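PDB 5A8C: carbohydrate binding family 6 from Clostridium thermocellum, which is an alpha-L-arabinofuranosidase of glycoside hydrolase family 43, a five-bladed beta-propeller that releases terminal arabinofuranosyl groups, probably from arabinose-containing polysaccharides. Local coordinates for residues I31-T37 with I71-S75; N122-V126 with D138-L144. One frame throughout, in Å; residues are numbered along the deposited sequence.

Contact 1 of 2, residues I31-T37 with I71-S75; sequences IFSQRFT and ITCIS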
ATOM      1  N   ILE A  31      -7.855   7.885 -13.990  1.00  7.57           N
ATOM      2  CA  ILE A  31      -6.671   7.606 -14.777  1.00  7.96           C
ATOM      3  C   ILE A  31      -6.672   6.258 -15.458  1.00  8.35           C
ATOM      4  O   ILE A  31      -5.998   6.084 -16.478  1.00 10.13           O
ATOM      5  CB  ILE A  31      -5.348   7.809 -13.973  1.00  8.17           C
ATOM      6  CG1 ILE A  31      -5.180   6.798 -12.837  1.00  8.12           C
ATOM      7  CG2 ILE A  31      -5.223   9.239 -13.478  1.00  8.85           C
ATOM      8  CD1 ILE A  31      -3.828   6.873 -12.169  1.00  9.32           C
ATOM      9  N   PHE A  32      -7.385   5.277 -14.899  1.00  7.54           N
ATOM     10  CA  PHE A  32      -7.321   3.888 -15.371  1.00  7.53           C
ATOM     11  C   PHE A  32      -8.600   3.176 -15.047  1.00  7.65           C
ATOM     12  O   PHE A  32      -8.926   2.983 -13.864  1.00  8.31           O
ATOM     13  CB  PHE A  32      -6.132   3.155 -14.730  1.00  7.72           C
ATOM     14  CG  PHE A  32      -5.995   1.743 -15.187  1.00  7.65           C
ATOM     15  CD1 PHE A  32      -5.586   1.441 -16.490  1.00  8.51           C
ATOM     16  CD2 PHE A  32      -6.293   0.693 -14.342  1.00  8.19           C
ATOM     17  CE1 PHE A  32      -5.468   0.139 -16.907  1.00  9.20           C
ATOM     18  CE2 PHE A  32      -6.170  -0.613 -14.764  1.00  8.64           C
ATOM     19  CZ  PHE A  32      -5.750  -0.904 -16.048  1.00  8.90           C
ATOM     20  N   SER A  33      -9.323   2.761 -16.066  1.00  8.13           N
ATOM     21  CA  SER A  33     -10.624   2.112 -15.843  0.80  8.90           C
ATOM     22  C   SER A  33     -10.751   0.749 -16.480  1.00  8.08           C
ATOM     23  O   SER A  33     -11.828   0.169 -16.420  1.00  9.61           O
ATOM     24  CB  SER A  33     -11.788   2.990 -16.328  0.80 10.95           C
ATOM     25  OG  SER A  33     -11.623   3.226 -17.688  0.80 12.65           O
ATOM     26  N   GLN A  34      -9.674   0.231 -17.071  1.00  7.49           N
ATOM     27  CA  GLN A  34      -9.804  -1.037 -17.805  1.00  7.52           C
ATOM     28  C   GLN A  34     -10.273  -2.183 -16.940  1.00  7.80           C
ATOM     29  O   GLN A  34     -11.084  -3.007 -17.362  1.00  9.11           O
ATOM     30  CB  GLN A  34      -8.503  -1.413 -18.459  1.00  8.28           C
ATOM     31  CG  GLN A  34      -8.014  -0.436 -19.466  1.00  9.63           C
ATOM     32  CD  GLN A  34      -8.990  -0.286 -20.631  1.00  9.67           C
ATOM     33  OE1 GLN A  34      -9.399  -1.304 -21.234  1.00 10.85           O
ATOM     34  NE2 GLN A  34      -9.445   0.940 -20.898  1.00 10.50           N
ATOM     35  N   ARG A  35      -9.690  -2.276 -15.745  1.00  7.35           N
ATOM     36  CA  ARG A  35      -9.994  -3.250 -14.745  1.00  7.69           C
ATOM     37  C   ARG A  35     -10.006  -2.518 -13.422  1.00  6.99           C
ATOM     38  O   ARG A  35      -9.410  -1.454 -13.315  1.00  7.62           O
ATOM     39  CB  ARG A  35      -8.960  -4.393 -14.748  1.00  8.44           C
ATOM     40  CG  ARG A  35      -8.920  -5.182 -16.040  1.00  9.92           C
ATOM     41  CD  ARG A  35      -7.857  -6.263 -16.132  1.00  9.94           C
ATOM     42  NE  ARG A  35      -6.532  -5.780 -15.823  1.00 10.18           N
ATOM     43  CZ  ARG A  35      -5.812  -4.967 -16.577  1.00  9.49           C
ATOM     44  NH1 ARG A  35      -6.236  -4.509 -17.743  1.00 10.60           N
ATOM     45  NH2 ARG A  35      -4.631  -4.591 -16.167  1.00 10.20           N
ATOM     46  N   PHE A  36     -10.651  -3.098 -12.406  1.00  6.83           N
ATOM     47  CA  PHE A  36     -10.727  -2.426 -11.105  1.00  6.30           C
ATOM     48  C   PHE A  36      -9.434  -2.632 -10.305  1.00  6.00           C
ATOM     49  O   PHE A  36      -8.827  -3.711 -10.333  1.00  6.97           O
ATOM     50  CB  PHE A  36     -11.969  -2.946 -10.357  1.00  6.72           C
ATOM     51  CG  PHE A  36     -13.254  -2.590 -11.059  1.00  6.91           C
ATOM     52  CD1 PHE A  36     -13.671  -1.266 -11.075  1.00  7.49           C
ATOM     53  CD2 PHE A  36     -14.010  -3.548 -11.709  1.00  7.86           C
ATOM     54  CE1 PHE A  36     -14.832  -0.916 -11.757  1.00  8.59           C
ATOM     55  CE2 PHE A  36     -15.160  -3.182 -12.411  1.00  9.37           C
ATOM     56  CZ  PHE A  36     -15.567  -1.873 -12.411  1.00  9.35           C
ATOM     57  N   THR A  37      -9.043  -1.572  -9.604  1.00  5.99           N
ATOM     58  CA  THR A  37      -7.753  -1.514  -8.909  1.00  6.30           C
ATOM     59  C   THR A  37      -7.927  -0.827  -7.577  1.00  5.70           C
ATOM     60  O   THR A  37      -8.713   0.114  -7.417  1.00  6.28           O
ATOM     61  CB  THR A  37      -6.725  -0.690  -9.755  1.00  7.13           C
ATOM     62  OG1 THR A  37      -7.225   0.583 -10.137  1.00  7.31           O
ATOM     63  CG2 THR A  37      -6.289  -1.491 -10.982  1.00  7.47           C
ATOM     64  N   ILE A  71      -2.052  -8.849  -8.917  1.00  6.61           N
ATOM     65  CA  ILE A  71      -1.607  -7.462  -8.768  0.80  6.48           C
ATOM     66  C   ILE A  71      -1.503  -6.835 -10.172  1.00  6.20           C
ATOM     67  O   ILE A  71      -0.767  -7.351 -11.004  1.00  7.61           O
ATOM     68  CB  ILE A  71      -0.254  -7.410  -8.077  0.80  6.83           C
ATOM     69  CG1 ILE A  71      -0.305  -7.982  -6.708  0.80  7.84           C
ATOM     70  CG2 ILE A  71       0.325  -6.000  -8.104  0.80  6.73           C
ATOM     71  CD1 ILE A  71      -1.216  -7.284  -5.821  0.80  8.73           C
ATOM     72  N   THR A  72      -2.135  -5.682 -10.337  1.00  6.35           N
ATOM     73  CA  THR A  72      -2.095  -4.899 -11.570  1.00  6.90           C
ATOM     74  C   THR A  72      -0.965  -3.906 -11.508  1.00  6.72           C
ATOM     75  O   THR A  72      -0.707  -3.344 -10.444  1.00  7.50           O
ATOM     76  CB  THR A  72      -3.448  -4.112 -11.700  1.00  8.32           C
ATOM     77  OG1 THR A  72      -4.528  -5.017 -11.686  1.00 10.20           O
ATOM     78  CG2 THR A  72      -3.461  -3.224 -12.912  1.00  8.59           C
ATOM     79  N   CYS A  73      -0.329  -3.610 -12.651  1.00  6.98           N
ATOM     80  CA  CYS A  73       0.678  -2.543 -12.687  1.00  6.72           C
ATOM     81  C   CYS A  73       0.368  -1.632 -13.866  1.00  6.41           C
ATOM     82  O   CYS A  73       0.125  -2.105 -15.002  1.00  7.39           O
ATOM     83  CB  CYS A  73       2.062  -3.138 -12.879  1.00  7.98           C
ATOM     84  SG  CYS A  73       3.406  -1.995 -13.047  1.00 10.02           S
ATOM     85  N   ILE A  74       0.415  -0.318 -13.619  1.00  6.61           N
ATOM     86  CA  ILE A  74       0.332   0.728 -14.662  1.00  7.02           C
ATOM     87  C   ILE A  74       1.526   1.655 -14.461  1.00  6.87           C
ATOM     88  O   ILE A  74       2.083   1.747 -13.376  1.00  7.58           O
ATOM     89  CB  ILE A  74      -1.024   1.461 -14.619  1.00  7.35           C
ATOM     90  CG1 ILE A  74      -1.189   2.323 -13.378  1.00  7.68           C
ATOM     91  CG2 ILE A  74      -2.170   0.498 -14.803  1.00  8.22           C
ATOM     92  CD1 ILE A  74      -2.447   3.160 -13.353  1.00  8.79           C
ATOM     93  N   SER A  75       1.886   2.402 -15.507  1.00  7.58           N
ATOM     94  CA  SER A  75       2.982   3.348 -15.345  1.00  7.52           C
ATOM     95  C   SER A  75       2.845   4.509 -16.269  1.00  7.89           C
ATOM     96  O   SER A  75       2.120   4.505 -17.270  1.00  9.03           O
ATOM     97  CB  SER A  75       4.365   2.704 -15.561  1.00  8.71           C
ATOM     98  OG  SER A  75       4.618   2.475 -16.953  1.00  9.75           O
TER
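Ile74 presses its CG2 methyl onto the ring of Phe32, 3.8 Å from the ring centroid and only 6° off the normal, a CH-pi contact centred over one face. The opposite face carries a backbone group of its own segment, Gln34 N, so the ring is sandwiched between a strand methyl and the backbone two residues after Phe32. Phe32 reaches this position with CG anti to its backbone N (chi1 -179°). In Ile74, a chi1 of 69° places CG2 anti to the carbonyl carbon, where it takes the ring, and the extended outer torsion carries CD1 on to 3.9 Å from Phe32 CB and 4.1 Å from Ile31 CD1.

Two residues earlier on the strand, the CG2 methyl of Thr72 is the meeting point for three side chains. Thr37 CG2 approaches it at 3.8 Å, the two side chains crossing at about a right angle. Arg35 NH2 comes obliquely to 3.7 Å, and Phe32 CE2 is more distant at 4.2 Å. The polar ends turn to other partners: Arg35 forms salt bridges with Asp84 and Glu87, Thr72 OG1 bonds to Glu87, and Thr37 OG1 bonds to Val301 N. Without a hydrogen bond between the segments, methyl and ring packing joins the entry into strand 36-45 to strand 70-76 of the same four-stranded blade, with strand 48-56 between them, and Glu87, shared by Arg35 and Thr72, adds an indirect polar tie.

Contact 2 of 2, residues N122-V126 with D138-L144; sequences NGIGV and DPLPGPL
With CG anti to the backbone N (chi1 179°), Asp138 swings its carboxylate beside the backbone of Val126, and the same anti setting in Leu144 carries its CD2 to 4.1 Å from Val126 CG1. That same valine methyl meets Leu140 CD1 at 3.9 Å, so one branch of Val126 serves both leucines.

The two oxygens of the Asp138 carboxylate divide their partners. OD1 serves its own loop, accepting from Leu140 N at 2.8 Å, nearly along the carboxylate C-O axis and with an N-H...O angle of 163°, which closes an Asx turn around Pro139. OD2 bonds to Tyr117 OH, Trp97 NE1 and a water that also donates to Gly142 O and weakly accepts from Val126 N. The loop lies against strand 124-129, an edge strand of a three-stranded antiparallel sheet that forms a blade of the propeller.

Val126 O, set close to both carboxylate oxygens without bonding to either, faces the CA-H of Asp138 in a CA-H...O contact and Pro139 CD at 3.4 Å. At the other end of the contact, Leu144 N gives Ile124 O a short but bent, weak hydrogen bond (2.8 Å, 124°). Pro143 CB lies 3.5 Å from Ile124 O and 3.8 Å from Gly123 CA, so the proline ring packs directly on the glycine backbone.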
ATOM      1  N   ASN A 122      -3.505 -14.575   5.944  1.00  9.23           N
ATOM      2  CA  ASN A 122      -2.819 -15.844   6.144  0.70 10.01           C
ATOM      3  C   ASN A 122      -1.401 -15.770   5.647  1.00  8.66           C
ATOM      4  O   ASN A 122      -1.013 -16.451   4.699  1.00 10.49           O
ATOM      5  CB  ASN A 122      -3.554 -16.972   5.443  0.70 12.22           C
ATOM      6  CG  ASN A 122      -5.008 -16.975   5.745  0.70 16.59           C
ATOM      7  OD1 ASN A 122      -5.866 -16.868   4.832  0.70 21.84           O
ATOM      8  ND2 ASN A 122      -5.315 -17.049   7.001  0.70 18.53           N
ATOM      9  N   GLY A 123      -0.602 -14.887   6.277  1.00  9.23           N
ATOM     10  CA  GLY A 123       0.780 -14.696   5.918  1.00  8.61           C
ATOM     11  C   GLY A 123       1.003 -13.565   4.943  1.00  7.06           C
ATOM     12  O   GLY A 123       0.143 -13.221   4.126  1.00  7.68           O
ATOM     13  N   ILE A 124       2.223 -12.994   4.987  1.00  6.43           N
ATOM     14  CA  ILE A 124       2.681 -11.976   4.039  1.00  6.15           C
ATOM     15  C   ILE A 124       3.831 -12.575   3.224  1.00  5.96           C
ATOM     16  O   ILE A 124       4.757 -13.155   3.790  1.00  7.06           O
ATOM     17  CB  ILE A 124       3.121 -10.711   4.781  1.00  6.77           C
ATOM     18  CG1 ILE A 124       1.911 -10.040   5.426  1.00  7.75           C
ATOM     19  CG2 ILE A 124       3.857  -9.746   3.846  1.00  7.29           C
ATOM     20  CD1 ILE A 124       2.239  -8.943   6.397  1.00  9.15           C
ATOM     21  N   GLY A 125       3.726 -12.425   1.898  1.00  5.93           N
ATOM     22  CA  GLY A 125       4.733 -12.913   0.989  1.00  6.17           C
ATOM     23  C   GLY A 125       5.594 -11.837   0.353  1.00  5.63           C
ATOM     24  O   GLY A 125       5.336 -10.637   0.494  1.00  6.33           O
ATOM     25  N   VAL A 126       6.605 -12.318  -0.349  1.00  6.12           N
ATOM     26  CA  VAL A 126       7.463 -11.474  -1.190  1.00  6.33           C
ATOM     27  C   VAL A 126       7.644 -12.141  -2.529  1.00  6.37           C
ATOM     28  O   VAL A 126       7.934 -13.324  -2.637  1.00  8.06           O
ATOM     29  CB  VAL A 126       8.830 -11.213  -0.538  1.00  6.96           C
ATOM     30  CG1 VAL A 126       9.590 -12.513  -0.226  1.00  8.03           C
ATOM     31  CG2 VAL A 126       9.673 -10.282  -1.418  1.00  7.59           C
ATOM     32  N   ASP A 138       7.442 -15.576  -6.185  1.00  7.19           N
ATOM     33  CA  ASP A 138       7.794 -15.705  -4.767  1.00  7.12           C
ATOM     34  C   ASP A 138       8.739 -16.884  -4.612  1.00  7.08           C
ATOM     35  O   ASP A 138       8.383 -18.002  -4.971  1.00  7.91           O
ATOM     36  CB  ASP A 138       6.515 -15.848  -3.930  1.00  7.55           C
ATOM     37  CG  ASP A 138       6.756 -16.022  -2.445  1.00  7.97           C
ATOM     38  OD1 ASP A 138       7.832 -16.455  -2.045  1.00  8.68           O
ATOM     39  OD2 ASP A 138       5.818 -15.612  -1.675  1.00  8.94           O
ATOM     40  N   PRO A 139       9.974 -16.632  -4.158  1.00  7.22           N
ATOM     41  CA  PRO A 139      10.989 -17.716  -4.084  1.00  7.81           C
ATOM     42  C   PRO A 139      10.853 -18.618  -2.884  1.00  7.64           C
ATOM     43  O   PRO A 139      11.597 -19.596  -2.809  1.00  9.48           O
ATOM     44  CB  PRO A 139      12.283 -16.931  -4.002  1.00  9.01           C
ATOM     45  CG  PRO A 139      11.904 -15.693  -3.194  1.00  8.94           C
ATOM     46  CD  PRO A 139      10.496 -15.342  -3.670  1.00  7.88           C
ATOM     47  N   LEU A 140       9.940 -18.320  -1.968  1.00  7.20           N
ATOM     48  CA  LEU A 140       9.954 -18.960  -0.654  1.00  7.37           C
ATOM     49  C   LEU A 140       8.921 -20.088  -0.579  1.00  7.44           C
ATOM     50  O   LEU A 140       7.877 -20.061  -1.239  1.00  8.66           O
ATOM     51  CB  LEU A 140       9.615 -17.929   0.429  1.00  7.59           C
ATOM     52  CG  LEU A 140      10.574 -16.759   0.534  1.00  8.65           C
ATOM     53  CD1 LEU A 140      10.167 -15.855   1.691  1.00  8.98           C
ATOM     54  CD2 LEU A 140      12.031 -17.120   0.601  1.00 10.38           C
ATOM     55  N   PRO A 141       9.162 -21.062   0.291  1.00  8.03           N
ATOM     56  CA  PRO A 141       8.197 -22.148   0.467  1.00  8.59           C
ATOM     57  C   PRO A 141       6.983 -21.760   1.295  1.00  8.45           C
ATOM     58  O   PRO A 141       6.001 -22.512   1.324  1.00 10.77           O
ATOM     59  CB  PRO A 141       9.023 -23.236   1.161  1.00 10.08           C
ATOM     60  CG  PRO A 141      10.073 -22.480   1.908  1.00 10.46           C
ATOM     61  CD  PRO A 141      10.421 -21.322   1.026  1.00  9.13           C
ATOM     62  N   GLY A 142       7.055 -20.646   2.007  1.00  8.80           N
ATOM     63  CA  GLY A 142       5.983 -20.172   2.839  1.00  8.44           C
ATOM     64  C   GLY A 142       6.090 -18.678   3.004  1.00  8.52           C
ATOM     65  O   GLY A 142       6.929 -18.020   2.382  1.00  8.75           O
ATOM     66  N   PRO A 143       5.221 -18.117   3.841  1.00  8.27           N
ATOM     67  CA  PRO A 143       5.231 -16.654   4.033  1.00  8.08           C
ATOM     68  C   PRO A 143       6.547 -16.149   4.580  1.00  7.23           C
ATOM     69  O   PRO A 143       7.175 -16.784   5.441  1.00  9.38           O
ATOM     70  CB  PRO A 143       4.071 -16.412   4.968  1.00  9.65           C
ATOM     71  CG  PRO A 143       3.674 -17.702   5.505  1.00 11.17           C
ATOM     72  CD  PRO A 143       4.150 -18.777   4.611  1.00  8.95           C
ATOM     73  N   LEU A 144       6.890 -14.956   4.186  1.00  7.15           N
ATOM     74  CA  LEU A 144       7.998 -14.211   4.736  1.00  7.48           C
ATOM     75  C   LEU A 144       7.707 -13.863   6.213  1.00  7.46           C
ATOM     76  O   LEU A 144       8.609 -13.905   7.066  1.00  8.83           O
ATOM     77  CB  LEU A 144       8.261 -12.976   3.912  1.00  7.69           C
ATOM     78  CG  LEU A 144       9.356 -12.042   4.406  1.00  8.32           C
ATOM     79  CD1 LEU A 144      10.705 -12.731   4.473  1.00  9.50           C
ATOM     80  CD2 LEU A 144       9.466 -10.824   3.497  1.00  9.03           C
TER
HETATM   81  O   HOH W   1       6.760 -15.429   1.007  1.00  8.59           O

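Both contacts belong to the one catalytic chain and follow each other in series: residues 31-37 and 71-75 come first, 122-126 and 138-144 later. They sit in different blades of the propeller. Contact 1 packs the residues leading into strand 36-45 onto strand 70-76 of the four-stranded sheet, whereas contact 2 fastens the long loop before strand 164-167 to strand 124-129 of the three-stranded sheet. Their centres are about 24 Å apart and their nearest atoms about 10 Å, so neither touches the other. Both also reach strands beyond their own sheets: Thr37 bonds to Val301 of strand 300-306, and Ile124 and Leu144 touch Met175 of strand 173-178.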